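Local coordinates for protein receptor-type adenylate cyclase gresag 4.1 (Trypanosoma brucei, PDB 1FX2) that catalyses the conversion of ATP to cyclic AMP and diphosphate through its class III cyclase domain, and could act as a receptor for an unknown ligand, at residues Ala39-His42 / Arg43-Ser47; Ala118-Asp121 / Pro122-Ser126. One frame throughout, in Å; residues are numbered along the deposited sequence.

Contact 1. Residues Ala39-His42 / Arg43-Ser47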
loop_
_atom_site.group_PDB
_atom_site.type_symbol
_atom_site.label_atom_id
_atom_site.label_comp_id
_atom_site.label_asym_id
_atom_site.label_seq_id
_atom_site.Cartn_x
_atom_site.Cartn_y
_atom_site.Cartn_z
ATOM N N ALA A 39 0.742 31.661 12.448
ATOM C CA ALA A 39 1.207 31.597 13.822
ATOM C C ALA A 39 0.334 30.656 14.660
ATOM O O ALA A 39 0.893 29.873 15.437
ATOM C CB ALA A 39 1.208 33.016 14.422
ATOM N N ALA A 40 -0.989 30.632 14.409
ATOM C CA ALA A 40 -1.837 29.715 15.188
ATOM C C ALA A 40 -1.512 28.258 14.801
ATOM O O ALA A 40 -1.530 27.365 15.651
ATOM C CB ALA A 40 -3.327 30.035 14.997
ATOM N N HIS A 41 -1.311 28.069 13.488
ATOM C CA HIS A 41 -0.900 26.733 12.976
ATOM C C HIS A 41 0.322 26.258 13.727
ATOM O O HIS A 41 0.376 25.113 14.162
ATOM C CB HIS A 41 -0.683 26.893 11.397
ATOM C CG HIS A 41 0.226 25.878 10.768
ATOM N ND1 HIS A 41 1.609 26.006 10.812
ATOM C CD2 HIS A 41 -0.026 24.850 9.919
ATOM C CE1 HIS A 41 2.161 25.108 9.988
ATOM N NE2 HIS A 41 1.181 24.375 9.452
ATOM N N HIS A 42 1.347 27.103 13.813
ATOM C CA HIS A 42 2.564 26.658 14.524
ATOM C C HIS A 42 2.313 26.362 15.998
ATOM O O HIS A 42 2.871 25.435 16.563
ATOM C CB HIS A 42 3.643 27.730 14.394
ATOM C CG HIS A 42 4.438 27.684 13.129
ATOM N ND1 HIS A 42 3.869 27.525 11.889
ATOM C CD2 HIS A 42 5.770 27.800 12.909
ATOM C CE1 HIS A 42 4.801 27.561 10.953
ATOM N NE2 HIS A 42 5.972 27.706 11.549
ATOM N N ARG A 43 1.496 27.196 16.656
ATOM C CA ARG A 43 1.235 26.908 18.051
ATOM C C ARG A 43 0.537 25.559 18.232
ATOM O O ARG A 43 0.862 24.783 19.124
ATOM C CB ARG A 43 0.372 28.036 18.628
ATOM C CG ARG A 43 1.098 29.303 18.804
ATOM C CD ARG A 43 0.209 30.197 19.686
ATOM N NE ARG A 43 -1.085 30.528 19.057
ATOM C CZ ARG A 43 -1.251 31.576 18.241
ATOM N NH1 ARG A 43 -0.205 32.366 17.949
ATOM N NH2 ARG A 43 -2.471 31.918 17.862
ATOM N N MET A 44 -0.455 25.251 17.354
ATOM C CA MET A 44 -1.159 23.957 17.462
ATOM C C MET A 44 -0.209 22.792 17.145
ATOM O O MET A 44 -0.226 21.797 17.871
ATOM C CB MET A 44 -2.373 23.928 16.571
ATOM C CG MET A 44 -3.483 24.869 17.088
ATOM S SD MET A 44 -5.043 24.642 16.188
ATOM C CE MET A 44 -4.584 25.548 14.627
ATOM N N VAL A 45 0.578 22.918 16.072
ATOM C CA VAL A 45 1.509 21.797 15.742
ATOM C C VAL A 45 2.490 21.596 16.915
ATOM O O VAL A 45 2.725 20.470 17.309
ATOM C CB VAL A 45 2.233 22.071 14.369
ATOM C CG1 VAL A 45 3.272 20.997 14.158
ATOM C CG2 VAL A 45 1.178 22.090 13.203
ATOM N N ARG A 46 3.035 22.691 17.469
ATOM C CA ARG A 46 4.017 22.545 18.529
ATOM C C ARG A 46 3.408 22.014 19.771
ATOM O O ARG A 46 4.089 21.198 20.468
ATOM C CB ARG A 46 4.766 23.831 18.716
ATOM C CG ARG A 46 5.689 24.112 17.583
ATOM C CD ARG A 46 6.389 25.466 17.647
ATOM N NE ARG A 46 7.394 25.538 16.653
ATOM C CZ ARG A 46 7.776 26.631 16.046
ATOM N NH1 ARG A 46 7.159 27.829 16.288
ATOM N NH2 ARG A 46 8.882 26.577 15.389
ATOM N N SER A 47 2.149 22.338 20.065
ATOM C CA SER A 47 1.484 21.754 21.211
ATOM C C SER A 47 1.404 20.236 21.057
ATOM O O SER A 47 1.583 19.462 22.055
ATOM C CB SER A 47 0.084 22.317 21.326
ATOM O OG SER A 47 -0.587 21.726 22.374
#
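His42 and Arg46, one helical turn apart, lie side by side and point the same way. NH1 of Arg46 reaches the rim of the imidazole in the ring plane, 3.7 Å from His42 CD2, and the guanidinium stands almost upright against the ring, the planes 86° apart. An extended chain from CG to NE lets Arg46 run past His42 to a salt bridge with Glu56, so a long basic residue suits this place. Through its ND1, His42 shares a hydrogen bond of 2.9 Å with ND1 of His41, either being the possible donor; this bond helps fix the rotation of both imidazoles. Val45 CG2 lies over one face of the His41 ring, which also meets Phe85 and comes near Asp62, a predicted magnesium ligand. Arg43, on another side of the helix, bends back at chi3 (-63°) over the preceding turn, one guanidinium face over Ala39 O and Ala40 CA, with NH2 3.5 Å from Ala40 CA; the small alanine leaves room. Four regular i to i+4 backbone bonds run beneath. Branched, apolar Val45 packs on strand 63-68 and helix 71-87, His42 and Arg46 reach Thr59 of strand 55-60, and Met44 meets Phe85 and loop residues His88 and Trp90.

Contact 2. Residues Ala118-Asp121 / Pro122-Ser126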
loop_
_atom_site.group_PDB
_atom_site.type_symbol
_atom_site.label_atom_id
_atom_site.label_comp_id
_atom_site.label_asym_id
_atom_site.label_seq_id
_atom_site.Cartn_x
_atom_site.Cartn_y
_atom_site.Cartn_z
ATOM N N ALA A 118 -16.193 22.015 -2.866
ATOM C CA ALA A 118 -16.765 23.313 -3.181
ATOM C C ALA A 118 -18.235 23.359 -3.259
ATOM O O ALA A 118 -18.799 24.476 -3.042
ATOM C CB ALA A 118 -16.183 23.799 -4.558
ATOM N N HIS A 119 -18.845 22.213 -3.517
ATOM C CA HIS A 119 -20.318 22.293 -3.683
ATOM C C HIS A 119 -21.059 21.644 -2.515
ATOM O O HIS A 119 -22.261 21.377 -2.603
ATOM C CB HIS A 119 -20.746 21.685 -5.028
ATOM C CG HIS A 119 -20.073 22.289 -6.242
ATOM N ND1 HIS A 119 -19.891 23.631 -6.429
ATOM C CD2 HIS A 119 -19.494 21.660 -7.281
ATOM C CE1 HIS A 119 -19.225 23.814 -7.566
ATOM N NE2 HIS A 119 -18.974 22.631 -8.092
ATOM N N MET A 120 -20.353 21.347 -1.433
ATOM C CA MET A 120 -21.025 20.824 -0.259
ATOM C C MET A 120 -21.918 21.867 0.439
ATOM O O MET A 120 -21.470 22.981 0.716
ATOM C CB MET A 120 -19.930 20.394 0.795
ATOM C CG MET A 120 -19.254 19.088 0.518
ATOM S SD MET A 120 -17.911 18.811 1.624
ATOM C CE MET A 120 -17.555 17.178 1.310
ATOM N N ASP A 121 -23.148 21.443 0.789
ATOM C CA ASP A 121 -24.006 22.289 1.624
ATOM C C ASP A 121 -23.197 22.725 2.850
ATOM O O ASP A 121 -22.408 21.946 3.372
ATOM C CB ASP A 121 -25.214 21.447 2.060
ATOM C CG ASP A 121 -26.154 22.237 2.854
ATOM O OD1 ASP A 121 -27.129 22.829 2.316
ATOM O OD2 ASP A 121 -26.008 22.246 4.102
ATOM N N PRO A 122 -23.365 23.945 3.324
ATOM C CA PRO A 122 -22.587 24.422 4.480
ATOM C C PRO A 122 -22.677 23.551 5.685
ATOM O O PRO A 122 -21.637 23.427 6.376
ATOM C CB PRO A 122 -23.214 25.812 4.778
ATOM C CG PRO A 122 -23.614 26.272 3.419
ATOM C CD PRO A 122 -24.201 25.023 2.746
ATOM N N GLU A 123 -23.808 22.861 5.915
ATOM C CA GLU A 123 -23.880 22.007 7.127
ATOM C C GLU A 123 -22.960 20.782 6.950
ATOM O O GLU A 123 -22.201 20.399 7.887
ATOM C CB GLU A 123 -25.341 21.546 7.342
ATOM C CG GLU A 123 -26.151 22.827 7.663
ATOM C CD GLU A 123 -26.557 22.981 9.132
ATOM O OE1 GLU A 123 -27.489 23.796 9.397
ATOM O OE2 GLU A 123 -25.955 22.306 10.019
ATOM N N VAL A 124 -22.868 20.245 5.746
ATOM C CA VAL A 124 -21.981 19.112 5.476
ATOM C C VAL A 124 -20.562 19.629 5.512
ATOM O O VAL A 124 -19.671 18.981 6.131
ATOM C CB VAL A 124 -22.276 18.589 4.013
ATOM C CG1 VAL A 124 -21.280 17.505 3.583
ATOM C CG2 VAL A 124 -23.701 17.973 4.015
ATOM N N TYR A 125 -20.272 20.705 4.780
ATOM C CA TYR A 125 -18.888 21.208 4.703
ATOM C C TYR A 125 -18.311 21.516 6.075
ATOM O O TYR A 125 -17.156 21.103 6.337
ATOM C CB TYR A 125 -18.936 22.517 3.874
ATOM C CG TYR A 125 -17.533 23.121 3.662
ATOM C CD1 TYR A 125 -16.782 22.756 2.564
ATOM C CD2 TYR A 125 -17.012 24.001 4.576
ATOM C CE1 TYR A 125 -15.484 23.292 2.342
ATOM C CE2 TYR A 125 -15.687 24.510 4.400
ATOM C CZ TYR A 125 -14.967 24.136 3.264
ATOM O OH TYR A 125 -13.693 24.604 3.056
ATOM N N SER A 126 -19.016 22.236 6.936
ATOM C CA SER A 126 -18.405 22.608 8.226
ATOM C C SER A 126 -18.079 21.434 9.127
ATOM O O SER A 126 -17.195 21.568 9.967
ATOM C CB SER A 126 -19.317 23.606 8.948
ATOM O OG SER A 126 -20.571 23.047 9.280
#
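A helix N-cap joins Asp121 to the first turn of helix 122-128. Its carboxylate oxygen OD2 accepts from Glu123 N at 2.9 Å; the donor comes to the anti side of that oxygen, 33° out of the carboxylate plane. With CG anti to the backbone N, chi1 (-178°) sets the carboxylate across Pro122, with OD2 toward the amide of Glu123. Aspartate suits the cap because its short side chain can reach an amide that the helix itself leaves without a carbonyl partner, and its negative charge would be favoured by the helix dipole. Pro122 fits the first helical position, where no N-H is needed. The backbone oxygen of Asp121 then starts the regular pattern, taking Tyr125 N at 2.8 Å in an almost straight bond of 176°. Unbranched Met120 packs against the apolar side of the turn: CB lies 3.9 Å from Tyr125 CB, CG rests 4.0 Å from Val124 CG1, and SD makes an oblique Met-aromatic contact, 5.4 Å from the centroid of the Tyr125 ring. That buried ring also has a cation-pi partner in Arg100, and its hydroxyl bonds to Asp96 and Arg133. The whole is typical of an Asp-Pro helix start, with aspartate as N-cap and proline at N1.

Both are local contacts within the cyclase catalytic domain, but they hold different elements: contact 1 is the middle of helix 34-51, whereas contact 2 is the passage from a loop into helix 122-128. Their centres are 26 Å apart and they do not touch. Contact 1 is partly buried, nearer the centre of the chain than contact 2 (about 14 against 23 Å, centre to centre), and its His41 side chain comes about 4 Å from that of Asp62, a predicted magnesium ligand; contact 2 is a surface contact away from that site. The helix interior satisfies its own backbone and groups basic side chains, while the helix start needs an acidic side chain for a terminal amide.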